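Extracellular ligand-binding receptor (Verminephrobacter eiseniae, PDB 4M88) probably serves as the extracellular substrate-binding component of an ABC transporter, capturing an amino acid or a related solute for uptake. Local coordinates at residues T47-D52 against P65-K70; L147-P152 against P208-A213. All blocks are in the same frame, centred on the assembly; numbering follows the deposited sequence.

Contact 1 (T47-D52 against P65-K70); sequences TLFEAD and PKAMEK
Phe-49, Ala-67 and Lys-70 carry this contact, a compact case of how a beta-alpha-beta crossover is packed on its own first strand. Strand 45-52 is the outermost strand of the five-stranded parallel sheet, and helix 57-68 follows it in the chain on the way to strand 74-76, with strand 4-11 lying between the two strands in the sheet. The apolar part is an aromatic ring set against a methyl group. Ala-67 CB sits at the edge of the Phe-49 ring and in its plane, 3.6 Å from Phe-49 CE1 and about equally far from CZ. The ring gets there because its CG stands between the backbone N and the carbonyl carbon (chi1 71°), which sends the phenyl out from the strand toward Ala-67 and Lys-70. Val-6 of the adjoining strand and Pro-72 of the following loop also touch the ring, while Ala-67 leans on Ile-10.

A CH-pi contact adds to this. Lys-70 CG lies over one face of the ring, 4.2 Å from the centroid of the Phe-49 ring and only 8° off its normal. With CG turned to lie beside the backbone N, it rests on the phenyl; the bend at chi2 (-51°) then leads the rest of the chain away from the strand.

The polar element is backbone. Ala-67 O approaches the ring obliquely, 3.5 Å from Phe-49 CZ, yet it is already engaged within its own segment, accepting from Lys-70 N at 3.0 Å. That bond links the backbones of the two residues that meet the ring.

No hydrogen bond joins the two segments. Between them the contact therefore rests on apolar and CH-pi packing, with the aliphatic stem of a solvent-exposed lysine lying over a partly exposed aromatic ring and its ammonium group taking no part.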
loop_
_atom_site.group_PDB
_atom_site.type_symbol
_atom_site.label_atom_id
_atom_site.label_comp_id
_atom_site.label_asym_id
_atom_site.label_seq_id
_atom_site.Cartn_x
_atom_site.Cartn_y
_atom_site.Cartn_z
ATOM N N THR A 47 7.098 17.927 12.563
ATOM C CA THR A 47 6.654 18.705 11.414
ATOM C C THR A 47 6.804 17.879 10.153
ATOM O O THR A 47 7.644 16.981 10.089
ATOM C CB THR A 47 7.450 20.004 11.266
ATOM O OG1 THR A 47 8.853 19.712 11.311
ATOM C CG2 THR A 47 7.121 20.942 12.398
ATOM N N LEU A 48 5.974 18.174 9.163
ATOM C CA LEU A 48 6.011 17.446 7.905
ATOM C C LEU A 48 6.232 18.429 6.779
ATOM O O LEU A 48 5.579 19.472 6.717
ATOM C CB LEU A 48 4.689 16.712 7.672
ATOM C CG LEU A 48 4.637 15.884 6.388
ATOM C CD1 LEU A 48 5.527 14.638 6.480
ATOM C CD2 LEU A 48 3.196 15.505 6.040
ATOM N N PHE A 49 7.163 18.124 5.890
ATOM C CA PHE A 49 7.182 18.865 4.641
ATOM C C PHE A 49 6.818 17.898 3.539
ATOM O O PHE A 49 6.933 16.679 3.708
ATOM C CB PHE A 49 8.529 19.511 4.384
ATOM C CG PHE A 49 9.603 18.538 4.050
ATOM C CD1 PHE A 49 9.863 18.202 2.729
ATOM C CD2 PHE A 49 10.355 17.955 5.054
ATOM C CE1 PHE A 49 10.849 17.285 2.416
ATOM C CE2 PHE A 49 11.355 17.048 4.753
ATOM C CZ PHE A 49 11.601 16.708 3.436
ATOM N N GLU A 50 6.363 18.443 2.420
ATOM C CA GLU A 50 5.875 17.633 1.320
ATOM C C GLU A 50 6.555 18.059 0.048
ATOM O O GLU A 50 6.977 19.213 -0.096
ATOM C CB GLU A 50 4.361 17.798 1.168
ATOM C CG GLU A 50 3.569 17.289 2.359
ATOM C CD GLU A 50 2.639 18.333 2.942
ATOM O OE1 GLU A 50 2.833 19.538 2.673
ATOM O OE2 GLU A 50 1.712 17.944 3.678
ATOM N N ALA A 51 6.647 17.136 -0.898
ATOM C CA ALA A 51 7.237 17.455 -2.182
ATOM C C ALA A 51 6.558 16.568 -3.207
ATOM O O ALA A 51 6.311 15.393 -2.938
ATOM C CB ALA A 51 8.738 17.209 -2.157
ATOM N N ASP A 52 6.252 17.137 -4.368
ATOM C CA ASP A 52 5.515 16.432 -5.416
ATOM C C ASP A 52 6.470 15.824 -6.440
ATOM O O ASP A 52 7.230 16.554 -7.081
ATOM C CB ASP A 52 4.557 17.424 -6.093
ATOM C CG ASP A 52 3.741 16.810 -7.216
ATOM O OD1 ASP A 52 3.605 15.571 -7.283
ATOM O OD2 ASP A 52 3.213 17.593 -8.039
ATOM N N PRO A 65 17.082 15.119 -3.238
ATOM C CA PRO A 65 18.106 15.927 -2.564
ATOM C C PRO A 65 17.523 17.191 -1.925
ATOM O O PRO A 65 18.013 17.631 -0.880
ATOM C CB PRO A 65 19.076 16.290 -3.705
ATOM C CG PRO A 65 18.292 16.111 -4.960
ATOM C CD PRO A 65 17.376 14.963 -4.674
ATOM N N LYS A 66 16.475 17.754 -2.522
ATOM C CA LYS A 66 15.826 18.920 -1.919
ATOM C C LYS A 66 15.222 18.542 -0.572
ATOM O O LYS A 66 15.284 19.313 0.384
ATOM C CB LYS A 66 14.745 19.478 -2.847
ATOM C CG LYS A 66 15.278 19.938 -4.186
ATOM C CD LYS A 66 14.147 20.352 -5.117
ATOM C CE LYS A 66 14.660 21.200 -6.266
ATOM N NZ LYS A 66 13.556 21.613 -7.180
ATOM N N ALA A 67 14.642 17.344 -0.501
ATOM C CA ALA A 67 14.091 16.829 0.741
ATOM C C ALA A 67 15.212 16.605 1.756
ATOM O O ALA A 67 15.093 16.979 2.929
ATOM C CB ALA A 67 13.321 15.516 0.487
HETATM N N MSE A 68 16.308 15.999 1.306
HETATM C CA MSE A 68 17.423 15.720 2.209
HETATM C C MSE A 68 18.051 16.993 2.799
HETATM O O MSE A 68 18.618 16.955 3.891
HETATM C CB MSE A 68 18.499 14.872 1.525
HETATM C CG MSE A 68 18.096 13.444 1.266
HETATM SE SE MSE A 68 17.501 12.513 2.907
HETATM C CE MSE A 68 19.144 12.698 3.941
ATOM N N GLU A 69 17.948 18.113 2.086
ATOM C CA GLU A 69 18.488 19.375 2.595
ATOM C C GLU A 69 17.774 19.843 3.866
ATOM O O GLU A 69 18.337 20.623 4.636
ATOM C CB GLU A 69 18.410 20.471 1.530
ATOM C CG GLU A 69 19.431 20.329 0.415
ATOM C CD GLU A 69 19.552 21.589 -0.418
ATOM O OE1 GLU A 69 18.515 22.048 -0.943
ATOM O OE2 GLU A 69 20.680 22.114 -0.541
ATOM N N LYS A 70 16.545 19.369 4.075
ATOM C CA LYS A 70 15.762 19.731 5.256
ATOM C C LYS A 70 16.107 18.868 6.467
ATOM O O LYS A 70 15.502 19.024 7.530
ATOM C CB LYS A 70 14.255 19.626 4.972
ATOM C CG LYS A 70 13.777 20.412 3.761
ATOM C CD LYS A 70 14.272 21.849 3.840
ATOM C CE LYS A 70 14.334 22.520 2.464
ATOM N NZ LYS A 70 15.224 23.727 2.473
#

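Contact 2 (L147-P152 against P208-A213); sequences LYQDLP and PPFIVA
The phenyl ring of Phe-210 bears Gln-149 CB on one face, 3.5 Å from the ring centroid and 11° off the normal, a CH-pi contact nearly over the middle; Leu-147 and the peptide carbon of Tyr-148 come to the ring obliquely. The other flat group, the Gln-149 amide, is turned 42° from the ring plane. Here the sheet of the second alpha/beta lobe of a leucine-binding-protein-type receptor meets the first turns of helix 208-220. That helix follows strand 201-205, but its phenylalanine reaches over to the adjoining parallel strand, 143-149. Strand 147-149 and helix 208-213 run at 147°, closer to antiparallel than parallel, their axes 9.2 Å apart at the closest approach.

Alternation along the strand decides who takes part: Leu-147 and Gln-149 both have their CB on the helix side, whereas Tyr-148 departs from the opposite side. Leu-147 CG is 4.1 Å from Phe-210 CZ, and this leucine is further packed by Ala-190 and Ile-194 of helix 184-195. Leu-187 of the same helix and Val-204 touch Phe-210, so the ring is buried among two strands and a second helix.

Gln-149 is stretched out, with CG trans to the backbone N and the chain straight beyond it, and it crosses the ring obliquely, CB over the middle and the amide oxygen out by Phe-210 CB. Its OE1 ends 3.3 Å from Phe-210 CB, a van der Waals contact of carbonyl oxygen with methylene; no hydrogen bond links the segments. At the head of the helix, Pro-209 meets Leu-17 of the other lobe, and a bound glycerol lies near the phenylalanine, consistent with a place beside the interlobe cleft. On the far side of the ring outline from that methylene, Phe-210 CZ comes within 3.4 Å of the backbone N of Gln-149.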
loop_
_atom_site.group_PDB
_atom_site.type_symbol
_atom_site.label_atom_id
_atom_site.label_comp_id
_atom_site.label_asym_id
_atom_site.label_seq_id
_atom_site.Cartn_x
_atom_site.Cartn_y
_atom_site.Cartn_z
ATOM N N LEU A 147 -5.179 -9.935 -14.986
ATOM C CA LEU A 147 -5.060 -8.747 -15.836
ATOM C C LEU A 147 -4.020 -7.846 -15.196
ATOM O O LEU A 147 -4.189 -7.458 -14.044
ATOM C CB LEU A 147 -6.394 -8.015 -15.900
ATOM C CG LEU A 147 -6.406 -6.657 -16.616
ATOM C CD1 LEU A 147 -6.028 -6.836 -18.088
ATOM C CD2 LEU A 147 -7.778 -5.995 -16.508
ATOM N N TYR A 148 -2.933 -7.520 -15.899
ATOM C CA TYR A 148 -1.899 -6.699 -15.253
ATOM C C TYR A 148 -1.370 -5.599 -16.162
ATOM O O TYR A 148 -1.336 -5.751 -17.376
ATOM C CB TYR A 148 -0.753 -7.568 -14.706
ATOM C CG TYR A 148 0.122 -8.191 -15.767
ATOM C CD1 TYR A 148 1.370 -7.654 -16.056
ATOM C CD2 TYR A 148 -0.299 -9.308 -16.473
ATOM C CE1 TYR A 148 2.178 -8.204 -17.022
ATOM C CE2 TYR A 148 0.510 -9.874 -17.450
ATOM C CZ TYR A 148 1.752 -9.311 -17.706
ATOM O OH TYR A 148 2.578 -9.846 -18.665
ATOM N N GLN A 149 -0.982 -4.476 -15.573
ATOM C CA GLN A 149 -0.500 -3.370 -16.399
ATOM C C GLN A 149 0.942 -3.632 -16.801
ATOM O O GLN A 149 1.732 -4.149 -16.006
ATOM C CB GLN A 149 -0.604 -2.026 -15.682
ATOM C CG GLN A 149 -0.239 -0.837 -16.594
ATOM C CD GLN A 149 -0.312 0.505 -15.898
ATOM O OE1 GLN A 149 -1.123 0.710 -15.000
ATOM N NE2 GLN A 149 0.544 1.430 -16.312
ATOM N N ASP A 150 1.269 -3.258 -18.037
ATOM C CA ASP A 150 2.604 -3.421 -18.597
ATOM C C ASP A 150 3.557 -2.392 -17.996
ATOM O O ASP A 150 3.855 -1.356 -18.601
ATOM C CB ASP A 150 2.547 -3.295 -20.122
ATOM C CG ASP A 150 3.867 -3.624 -20.786
ATOM O OD1 ASP A 150 4.781 -4.121 -20.094
ATOM O OD2 ASP A 150 3.982 -3.394 -22.007
ATOM N N LEU A 151 4.020 -2.701 -16.792
ATOM C CA LEU A 151 4.892 -1.846 -16.004
ATOM C C LEU A 151 5.826 -2.830 -15.310
ATOM O O LEU A 151 5.440 -3.980 -15.101
ATOM C CB LEU A 151 4.042 -1.143 -14.952
ATOM C CG LEU A 151 4.484 0.198 -14.401
ATOM C CD1 LEU A 151 4.599 1.170 -15.554
ATOM C CD2 LEU A 151 3.484 0.691 -13.366
ATOM N N PRO A 152 7.052 -2.404 -14.951
ATOM C CA PRO A 152 7.949 -3.338 -14.252
ATOM C C PRO A 152 7.347 -3.996 -13.001
ATOM O O PRO A 152 7.527 -5.203 -12.824
ATOM C CB PRO A 152 9.139 -2.457 -13.875
ATOM C CG PRO A 152 9.202 -1.452 -14.989
ATOM C CD PRO A 152 7.755 -1.175 -15.368
ATOM N N PRO A 208 -3.309 1.934 -8.631
ATOM C CA PRO A 208 -4.716 2.171 -8.306
ATOM C C PRO A 208 -5.651 2.567 -9.464
ATOM O O PRO A 208 -6.725 1.972 -9.558
ATOM C CB PRO A 208 -4.642 3.272 -7.249
ATOM C CG PRO A 208 -3.369 3.006 -6.551
ATOM C CD PRO A 208 -2.412 2.511 -7.615
ATOM N N PRO A 209 -5.274 3.541 -10.323
ATOM C CA PRO A 209 -6.256 3.864 -11.372
ATOM C C PRO A 209 -6.446 2.718 -12.381
ATOM O O PRO A 209 -7.527 2.594 -12.961
ATOM C CB PRO A 209 -5.661 5.101 -12.055
ATOM C CG PRO A 209 -4.184 5.021 -11.787
ATOM C CD PRO A 209 -4.046 4.354 -10.438
ATOM N N PHE A 210 -5.413 1.901 -12.573
ATOM C CA PHE A 210 -5.506 0.739 -13.451
ATOM C C PHE A 210 -6.431 -0.320 -12.858
ATOM O O PHE A 210 -7.156 -0.995 -13.578
ATOM C CB PHE A 210 -4.116 0.143 -13.698
ATOM C CG PHE A 210 -4.124 -1.061 -14.601
ATOM C CD1 PHE A 210 -3.980 -0.912 -15.976
ATOM C CD2 PHE A 210 -4.246 -2.345 -14.074
ATOM C CE1 PHE A 210 -3.980 -2.023 -16.812
ATOM C CE2 PHE A 210 -4.253 -3.465 -14.905
ATOM C CZ PHE A 210 -4.117 -3.306 -16.274
ATOM N N ILE A 211 -6.398 -0.483 -11.544
ATOM C CA ILE A 211 -7.282 -1.458 -10.912
ATOM C C ILE A 211 -8.742 -1.057 -11.121
ATOM O O ILE A 211 -9.571 -1.874 -11.530
ATOM C CB ILE A 211 -6.980 -1.582 -9.420
ATOM C CG1 ILE A 211 -5.578 -2.165 -9.229
ATOM C CG2 ILE A 211 -8.008 -2.469 -8.743
ATOM C CD1 ILE A 211 -5.039 -1.961 -7.829
ATOM N N VAL A 212 -9.051 0.206 -10.860
ATOM C CA VAL A 212 -10.419 0.686 -11.031
ATOM C C VAL A 212 -10.871 0.576 -12.492
ATOM O O VAL A 212 -11.956 0.060 -12.791
ATOM C CB VAL A 212 -10.570 2.125 -10.527
ATOM C CG1 VAL A 212 -11.988 2.604 -10.750
ATOM C CG2 VAL A 212 -10.224 2.203 -9.039
ATOM N N ALA A 213 -10.034 1.050 -13.401
ATOM C CA ALA A 213 -10.353 0.987 -14.823
ATOM C C ALA A 213 -10.472 -0.454 -15.297
ATOM O O ALA A 213 -11.318 -0.755 -16.142
ATOM C CB ALA A 213 -9.311 1.718 -15.635
#

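Contacts 1 and 2 show one principle used twice: in each, a phenylalanine bridges a parallel strand and a neighbouring helix and receives an aliphatic stem of a polar residue on its face. In contact 1 the strand supplies the ring; in contact 2 the helix does. They belong to different sheets, and so to the two lobes of the fold, with centres about 29 Å apart and nearest atoms about 14 Å apart. Contact 2 adjoins a bound glycerol, about 4 Å from the Phe-210 side chain, probably from the crystallisation liquor but possibly marking a pocket. The centre of contact 1 lies about 21 Å from the centre of the chain, in peripheral packing.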